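Long-range contacts in putative esterase/lipase/thioesterase (Silicibacter sp., PDB 2PBL), which is a putative hydrolase of the alpha/beta-hydrolase fold that probably cleaves ester or thioester bonds, its natural substrate not being established: residues Arg38-Leu43 with Phe53-Pro58; Ala25-Asp30 with Trp82-Val87. All coordinates share one frame; numbering follows the deposited sequence.

How the contacts relate
Contact 1 pairs strands 39-44 and 52-56 as a beta hairpin at one edge of the central sheet. Contact 2 sets helix 20-35 against the loop that follows strand 64-69. The helix leads straight into strand 39-44, and contact 1 is nested in the chain between the two halves of contact 2. Their centres lie about 12 Å apart. Phe56 joins them: its CZ packs 3.6 Å from Ser83 CB, and its CD2 is 4.0 Å from Ala86 CB. An unidentified bound molecule comes within about 4 Å of the Trp82 side chain, so contact 2 may border a pocket.

Contact 1: residues Arg38-Leu43 with Phe53-Pro58; sequences RARLNL and FDLFLP
Leu43 lays its CB over one face of the Phe53 ring in a CH-pi contact, 3.9 Å from CB to the ring centroid. Phe53 chi1 is 68°, with CG tucked over its own main chain, and this carries the ring to the Leu43 side chain. On this same side Leu43 CD1 also meets Leu55 CB and lies over a face of the Arg40 guanidinium. Arg40 runs alongside Leu55, and its NH1 goes on to a salt bridge with Glu126. On the other side of the sheet Ala39 CB touches the edge of the Phe56 ring, 3.8 Å from CD1. Leu41 CD2 reaches CE1 of that ring.

The strands form an antiparallel hairpin, the outer edge of the alpha/beta-hydrolase sheet. Arg40 and Leu55 are a hydrogen-bonded pair, with Arg40 N 2.7 Å from Leu55 O. Further on, two residues of one strand, Asn42 and Leu43, stand opposite the single Phe53 of the other, which makes a G1 beta bulge. Leu43 N donates to Phe53 O at 2.8 Å. Asn42 N turns instead to Asp54 OD1, also 2.8 Å away, in a nearly straight bond. Lys79 forms a salt bridge with that carboxylate oxygen and a hydrogen bond with Asn42 OD1.

At the opposite end the Arg38 chain bends at chi3 (-64°), and NH1 meets a lone pair of Leu57 O at 2.7 Å. With an alanine here the guanidinium is gone, and Leu57 O would probably lose this side-chain donor. Leu57 N returns a bond to Arg38 O.

Contact 2: residues Ala25-Asp30 with Trp82-Val87; sequences AASAED and WSHLAV
Ser27 sets its CB over the centre of one face of the His84 imidazole. The CH-pi distance from CB to the ring centroid is 3.7 Å, only 13° off the ring normal. Leu85 CG lies over the opposite face, offset toward the rim, so the ring is held between the two. His84 chi1 (64°) brings the ring over to the helix, and chi2 (-68°) turns one face to Ser27 CB. His84 CB packs 3.6 Å from Ser27 O.

This stack and the Ala28 methyl make up the tight part. The methyl is buried against the loop backbone, with Ala28 CB 3.6 Å from Ser83 N and 3.7 Å from Trp82 N. Ala28 CB also lies 3.7 Å from His84 ND1. With only a methyl group here, the helix can come close to the loop, which is consistent with the 4.6 Å between the CA atoms of Ala28 and His84. Ser83 OG lies beside the methyl and bonds to Arg32 further along the helix.

The loose side is the outer helix surface. Ala26, Glu29 and Asp30 are exposed there and do not touch 82-87. Ser27 is partly exposed, and its OG bonds back to Arg23 O. No hydrogen bond crosses between the segments, so packing alone joins them.

The loop turns through a short 3-10 segment, 83-85, before helix 87-91. Helix 20-35 thus packs on the beta-alpha-beta crossover from strand 64-69 to the parallel, neighbouring strand 94-99 of an alpha/beta-hydrolase fold.

Contact 1: residues Arg38-Leu43 with Phe53-Pro58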
ATOM      1  N   ARG A  38       9.764 -12.272  17.182  1.00 27.05           N
ATOM      2  CA  ARG A  38       9.750 -10.891  16.679  1.00 25.58           C
ATOM      3  C   ARG A  38       8.647 -10.690  15.638  1.00 23.51           C
ATOM      4  O   ARG A  38       8.428  -9.579  15.174  1.00 23.51           O
ATOM      5  CB  ARG A  38      11.103 -10.464  16.150  1.00 21.81           C
ATOM      6  CG  ARG A  38      12.057 -10.225  17.324  1.00 23.52           C
ATOM      7  CD  ARG A  38      13.319  -9.456  16.968  1.00 24.12           C
ATOM      8  NE  ARG A  38      14.197 -10.164  16.014  1.00 20.16           N
ATOM      9  CZ  ARG A  38      14.439  -9.825  14.748  1.00 29.07           C
ATOM     10  NH1 ARG A  38      13.857  -8.794  14.166  1.00 19.24           N
ATOM     11  NH2 ARG A  38      15.265 -10.572  14.030  1.00 31.88           N
ATOM     12  N   ALA A  39       7.995 -11.779  15.243  1.00 22.16           N
ATOM     13  CA  ALA A  39       6.825 -11.718  14.394  1.00 20.92           C
ATOM     14  C   ALA A  39       5.585 -11.818  15.277  1.00 23.55           C
ATOM     15  O   ALA A  39       5.312 -12.877  15.846  1.00 24.04           O
ATOM     16  CB  ALA A  39       6.845 -12.841  13.396  1.00 23.07           C
ATOM     17  N   ARG A  40       4.874 -10.710  15.449  1.00 21.97           N
ATOM     18  CA  ARG A  40       3.590 -10.679  16.173  1.00 23.45           C
ATOM     19  C   ARG A  40       2.437 -10.790  15.138  1.00 20.82           C
ATOM     20  O   ARG A  40       1.968  -9.795  14.588  1.00 19.67           O
ATOM     21  CB  ARG A  40       3.483  -9.407  16.983  1.00 20.10           C
ATOM     22  CG  ARG A  40       4.509  -9.291  18.087  1.00 30.99           C
ATOM     23  CD  ARG A  40       4.352  -7.951  18.871  1.00 30.78           C
ATOM     24  NE  ARG A  40       3.013  -7.781  19.463  1.00 36.58           N
ATOM     25  CZ  ARG A  40       2.576  -6.665  20.048  1.00 33.23           C
ATOM     26  NH1 ARG A  40       3.361  -5.591  20.141  1.00 39.72           N
ATOM     27  NH2 ARG A  40       1.349  -6.624  20.550  1.00 37.00           N
ATOM     28  N   LEU A  41       1.985 -12.003  14.866  1.00 17.75           N
ATOM     29  CA  LEU A  41       1.033 -12.200  13.790  1.00 19.73           C
ATOM     30  C   LEU A  41      -0.419 -12.011  14.196  1.00 19.84           C
ATOM     31  O   LEU A  41      -0.766 -12.178  15.358  1.00 21.67           O
ATOM     32  CB  LEU A  41       1.207 -13.599  13.205  1.00 19.66           C
ATOM     33  CG  LEU A  41       2.616 -13.960  12.730  1.00 21.20           C
ATOM     34  CD1 LEU A  41       2.624 -15.373  12.199  1.00 23.91           C
ATOM     35  CD2 LEU A  41       3.101 -13.018  11.667  1.00 21.20           C
ATOM     36  N   ASN A  42      -1.264 -11.645  13.236  1.00 18.82           N
ATOM     37  CA  ASN A  42      -2.698 -11.583  13.495  1.00 19.05           C
ATOM     38  C   ASN A  42      -3.176 -10.777  14.687  1.00 20.58           C
ATOM     39  O   ASN A  42      -4.096 -11.173  15.426  1.00 20.78           O
ATOM     40  CB  ASN A  42      -3.254 -13.016  13.526  1.00 20.13           C
ATOM     41  CG  ASN A  42      -3.095 -13.675  12.207  1.00 26.91           C
ATOM     42  OD1 ASN A  42      -3.662 -13.215  11.210  1.00 25.69           O
ATOM     43  ND2 ASN A  42      -2.274 -14.716  12.153  1.00 19.73           N
ATOM     44  N   LEU A  43      -2.572  -9.617  14.857  1.00 19.41           N
ATOM     45  CA  LEU A  43      -3.026  -8.697  15.858  1.00 19.29           C
ATOM     46  C   LEU A  43      -4.317  -8.095  15.302  1.00 20.35           C
ATOM     47  O   LEU A  43      -4.411  -7.850  14.118  1.00 21.74           O
ATOM     48  CB  LEU A  43      -1.981  -7.634  16.110  1.00 16.41           C
ATOM     49  CG  LEU A  43      -0.638  -8.051  16.716  1.00 19.57           C
ATOM     50  CD1 LEU A  43       0.229  -6.814  17.010  1.00 17.74           C
ATOM     51  CD2 LEU A  43      -0.814  -8.901  17.982  1.00 23.02           C
ATOM     52  N   PHE A  53      -3.619  -7.415  11.494  1.00 15.07           N
ATOM     53  CA  PHE A  53      -2.327  -7.013  10.981  1.00 15.29           C
ATOM     54  C   PHE A  53      -1.216  -7.794  11.637  1.00 15.36           C
ATOM     55  O   PHE A  53      -1.353  -8.304  12.753  1.00 17.61           O
ATOM     56  CB  PHE A  53      -2.060  -5.506  11.116  1.00 17.27           C
ATOM     57  CG  PHE A  53      -1.903  -5.001  12.533  1.00 13.79           C
ATOM     58  CD1 PHE A  53      -3.009  -4.743  13.336  1.00  8.74           C
ATOM     59  CD2 PHE A  53      -0.653  -4.693  13.034  1.00 14.64           C
ATOM     60  CE1 PHE A  53      -2.852  -4.280  14.634  1.00 10.87           C
ATOM     61  CE2 PHE A  53      -0.485  -4.189  14.326  1.00 18.72           C
ATOM     62  CZ  PHE A  53      -1.604  -3.971  15.120  1.00 17.33           C
ATOM     63  N   ASP A  54      -0.130  -7.918  10.884  1.00 16.49           N
ATOM     64  CA  ASP A  54       1.077  -8.535  11.358  1.00 15.89           C
ATOM     65  C   ASP A  54       2.027  -7.380  11.737  1.00 16.39           C
ATOM     66  O   ASP A  54       2.060  -6.321  11.097  1.00 15.25           O
ATOM     67  CB  ASP A  54       1.697  -9.442  10.312  1.00 17.52           C
ATOM     68  CG  ASP A  54       0.880 -10.730  10.049  1.00 18.09           C
ATOM     69  OD1 ASP A  54       0.003 -11.143  10.841  1.00 18.36           O
ATOM     70  OD2 ASP A  54       1.139 -11.336   9.000  1.00 17.76           O
ATOM     71  N   LEU A  55       2.729  -7.579  12.833  1.00 14.57           N
ATOM     72  CA  LEU A  55       3.704  -6.634  13.333  1.00 16.15           C
ATOM     73  C   LEU A  55       5.051  -7.336  13.500  1.00 15.91           C
ATOM     74  O   LEU A  55       5.203  -8.279  14.302  1.00 17.12           O
ATOM     75  CB  LEU A  55       3.245  -6.017  14.637  1.00 15.52           C
ATOM     76  CG  LEU A  55       4.093  -4.906  15.220  1.00 19.13           C
ATOM     77  CD1 LEU A  55       4.225  -3.699  14.261  1.00 17.52           C
ATOM     78  CD2 LEU A  55       3.450  -4.455  16.520  1.00 22.69           C
ATOM     79  N   PHE A  56       5.998  -6.878  12.700  1.00 14.92           N
ATOM     80  CA  PHE A  56       7.355  -7.388  12.697  1.00 14.30           C
ATOM     81  C   PHE A  56       8.259  -6.400  13.418  1.00 16.32           C
ATOM     82  O   PHE A  56       8.383  -5.240  13.021  1.00 17.78           O
ATOM     83  CB  PHE A  56       7.844  -7.682  11.272  1.00 12.07           C
ATOM     84  CG  PHE A  56       6.911  -8.587  10.523  1.00 15.54           C
ATOM     85  CD1 PHE A  56       6.757  -9.906  10.917  1.00 13.32           C
ATOM     86  CD2 PHE A  56       6.125  -8.107   9.487  1.00 12.86           C
ATOM     87  CE1 PHE A  56       5.850 -10.719  10.289  1.00 17.60           C
ATOM     88  CE2 PHE A  56       5.209  -8.936   8.857  1.00 13.50           C
ATOM     89  CZ  PHE A  56       5.093 -10.229   9.251  1.00 18.85           C
ATOM     90  N   LEU A  57       8.938  -6.900  14.447  1.00 16.64           N
ATOM     91  CA  LEU A  57       9.781  -6.071  15.307  1.00 17.70           C
ATOM     92  C   LEU A  57      11.225  -6.245  14.958  1.00 19.51           C
ATOM     93  O   LEU A  57      11.632  -7.390  14.671  1.00 17.48           O
ATOM     94  CB  LEU A  57       9.611  -6.505  16.757  1.00 17.00           C
ATOM     95  CG  LEU A  57       8.170  -6.454  17.251  1.00 21.18           C
ATOM     96  CD1 LEU A  57       8.034  -7.059  18.600  1.00 32.64           C
ATOM     97  CD2 LEU A  57       7.622  -5.038  17.249  1.00 22.46           C
ATOM     98  N   PRO A  58      12.012  -5.137  15.005  1.00 17.77           N
ATOM     99  CA  PRO A  58      13.438  -5.206  14.777  1.00 19.03           C
ATOM    100  C   PRO A  58      14.077  -5.732  16.040  1.00 19.72           C
ATOM    101  O   PRO A  58      13.402  -5.919  17.046  1.00 17.41           O
ATOM    102  CB  PRO A  58      13.843  -3.730  14.561  1.00 18.05           C
ATOM    103  CG  PRO A  58      12.899  -2.968  15.373  1.00 19.42           C
ATOM    104  CD  PRO A  58      11.599  -3.763  15.368  1.00 18.01           C
TER

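Contact 2: residues Ala25-Asp30 with Trp82-Val87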
ATOM      1  N   ALA A  25       3.957 -15.867  -1.560  1.00 18.48           N
ATOM      2  CA  ALA A  25       3.389 -16.619  -0.430  1.00 19.43           C
ATOM      3  C   ALA A  25       4.442 -17.429   0.240  1.00 18.96           C
ATOM      4  O   ALA A  25       4.511 -17.476   1.454  1.00 19.98           O
ATOM      5  CB  ALA A  25       2.283 -17.546  -0.931  1.00 20.55           C
ATOM      6  N   ALA A  26       5.251 -18.117  -0.560  1.00 21.55           N
ATOM      7  CA  ALA A  26       6.331 -18.933  -0.038  1.00 22.04           C
ATOM      8  C   ALA A  26       7.415 -18.094   0.652  1.00 23.37           C
ATOM      9  O   ALA A  26       7.920 -18.467   1.740  1.00 22.95           O
ATOM     10  CB  ALA A  26       6.958 -19.757  -1.197  1.00 22.08           C
ATOM     11  N   SER A  27       7.834 -17.005  -0.017  1.00 20.17           N
ATOM     12  CA  SER A  27       8.828 -16.093   0.537  1.00 21.08           C
ATOM     13  C   SER A  27       8.354 -15.491   1.847  1.00 19.57           C
ATOM     14  O   SER A  27       9.131 -15.372   2.809  1.00 19.16           O
ATOM     15  CB  SER A  27       9.127 -14.940  -0.422  1.00 24.63           C
ATOM     16  OG  SER A  27       9.892 -15.375  -1.526  1.00 26.81           O
ATOM     17  N   ALA A  28       7.080 -15.104   1.873  1.00 20.54           N
ATOM     18  CA  ALA A  28       6.506 -14.482   3.077  1.00 18.47           C
ATOM     19  C   ALA A  28       6.474 -15.488   4.262  1.00 22.00           C
ATOM     20  O   ALA A  28       6.888 -15.182   5.395  1.00 18.09           O
ATOM     21  CB  ALA A  28       5.145 -13.897   2.769  1.00 18.90           C
ATOM     22  N   GLU A  29       6.013 -16.703   3.982  1.00 22.92           N
ATOM     23  CA  GLU A  29       5.965 -17.765   5.000  1.00 27.43           C
ATOM     24  C   GLU A  29       7.354 -18.036   5.579  1.00 25.84           C
ATOM     25  O   GLU A  29       7.517 -18.072   6.802  1.00 26.48           O
ATOM     26  CB  GLU A  29       5.362 -19.043   4.408  1.00 26.71           C
ATOM     27  CG  GLU A  29       5.051 -20.141   5.432  1.00 34.87           C
ATOM     28  CD  GLU A  29       4.299 -21.322   4.769  1.00 36.36           C
ATOM     29  OE1 GLU A  29       4.910 -22.051   3.936  1.00 57.05           O
ATOM     30  OE2 GLU A  29       3.096 -21.504   5.080  1.00 48.21           O
ATOM     31  N   ASP A  30       8.351 -18.217   4.714  1.00 27.03           N
ATOM     32  CA  ASP A  30       9.731 -18.453   5.175  1.00 28.06           C
ATOM     33  C   ASP A  30      10.245 -17.315   6.082  1.00 28.40           C
ATOM     34  O   ASP A  30      10.904 -17.557   7.097  1.00 26.06           O
ATOM     35  CB  ASP A  30      10.712 -18.561   4.005  1.00 31.51           C
ATOM     36  CG  ASP A  30      10.538 -19.838   3.181  1.00 39.13           C
ATOM     37  OD1 ASP A  30       9.639 -20.657   3.500  1.00 56.06           O
ATOM     38  OD2 ASP A  30      11.314 -20.015   2.205  1.00 50.39           O
ATOM     39  N   TRP A  82       3.080 -10.946   1.793  1.00 16.13           N
ATOM     40  CA  TRP A  82       4.030  -9.824   1.685  1.00 15.57           C
ATOM     41  C   TRP A  82       5.029  -9.597   2.807  1.00 15.87           C
ATOM     42  O   TRP A  82       5.784  -8.653   2.743  1.00 14.99           O
ATOM     43  CB  TRP A  82       3.234  -8.532   1.521  1.00 13.19           C
ATOM     44  CG  TRP A  82       2.008  -8.667   0.646  1.00 14.50           C
ATOM     45  CD1 TRP A  82       0.733  -8.890   1.077  1.00 15.37           C
ATOM     46  CD2 TRP A  82       1.961  -8.716  -0.783  1.00 16.32           C
ATOM     47  NE1 TRP A  82      -0.106  -9.040   0.008  1.00 13.96           N
ATOM     48  CE2 TRP A  82       0.618  -8.920  -1.148  1.00 14.75           C
ATOM     49  CE3 TRP A  82       2.921  -8.561  -1.797  1.00 15.59           C
ATOM     50  CZ2 TRP A  82       0.211  -8.995  -2.482  1.00 22.09           C
ATOM     51  CZ3 TRP A  82       2.517  -8.635  -3.107  1.00 19.16           C
ATOM     52  CH2 TRP A  82       1.169  -8.825  -3.446  1.00 17.96           C
ATOM     53  N   SER A  83       5.029 -10.465   3.811  1.00 18.49           N
ATOM     54  CA  SER A  83       5.848 -10.320   5.013  1.00 17.87           C
ATOM     55  C   SER A  83       7.303 -10.113   4.705  1.00 18.11           C
ATOM     56  O   SER A  83       7.963  -9.261   5.313  1.00 17.50           O
ATOM     57  CB  SER A  83       5.664 -11.554   5.904  1.00 16.87           C
ATOM     58  OG  SER A  83       4.270 -11.834   5.961  1.00 19.02           O
ATOM     59  N   HIS A  84       7.811 -10.881   3.742  1.00 18.56           N
ATOM     60  CA  HIS A  84       9.243 -10.828   3.372  1.00 19.15           C
ATOM     61  C   HIS A  84       9.700  -9.421   2.907  1.00 18.71           C
ATOM     62  O   HIS A  84      10.898  -9.093   2.907  1.00 16.36           O
ATOM     63  CB  HIS A  84       9.505 -11.867   2.279  1.00 19.52           C
ATOM     64  CG  HIS A  84       8.776 -11.587   1.002  1.00 15.25           C
ATOM     65  ND1 HIS A  84       7.405 -11.661   0.883  1.00 15.24           N
ATOM     66  CD2 HIS A  84       9.239 -11.230  -0.217  1.00 15.38           C
ATOM     67  CE1 HIS A  84       7.058 -11.359  -0.355  1.00 17.76           C
ATOM     68  NE2 HIS A  84       8.156 -11.105  -1.049  1.00 13.05           N
ATOM     69  N   LEU A  85       8.740  -8.581   2.541  1.00 14.94           N
ATOM     70  CA  LEU A  85       9.051  -7.214   2.139  1.00 17.43           C
ATOM     71  C   LEU A  85       9.403  -6.308   3.353  1.00 16.44           C
ATOM     72  O   LEU A  85       9.783  -5.145   3.193  1.00 18.11           O
ATOM     73  CB  LEU A  85       7.916  -6.647   1.313  1.00 14.32           C
ATOM     74  CG  LEU A  85       7.543  -7.427   0.028  1.00 17.02           C
ATOM     75  CD1 LEU A  85       6.365  -6.790  -0.678  1.00 18.50           C
ATOM     76  CD2 LEU A  85       8.740  -7.560  -0.957  1.00 16.53           C
ATOM     77  N   ALA A  86       9.286  -6.848   4.559  1.00 16.15           N
ATOM     78  CA  ALA A  86       9.641  -6.111   5.784  1.00 17.01           C
ATOM     79  C   ALA A  86      11.146  -6.043   6.032  1.00 15.14           C
ATOM     80  O   ALA A  86      11.622  -5.190   6.806  1.00 13.24           O
ATOM     81  CB  ALA A  86       8.950  -6.767   6.992  1.00 15.42           C
ATOM     82  N   VAL A  87      11.909  -6.878   5.331  1.00 16.15           N
ATOM     83  CA  VAL A  87      13.356  -6.992   5.626  1.00 18.39           C
ATOM     84  C   VAL A  87      14.174  -5.679   5.581  1.00 17.16           C
ATOM     85  O   VAL A  87      14.893  -5.359   6.517  1.00 19.76           O
ATOM     86  CB  VAL A  87      13.992  -8.121   4.718  1.00 12.88           C
ATOM     87  CG1 VAL A  87      15.504  -8.075   4.754  1.00 21.96           C
ATOM     88  CG2 VAL A  87      13.465  -9.475   5.181  1.00 23.50           C
TER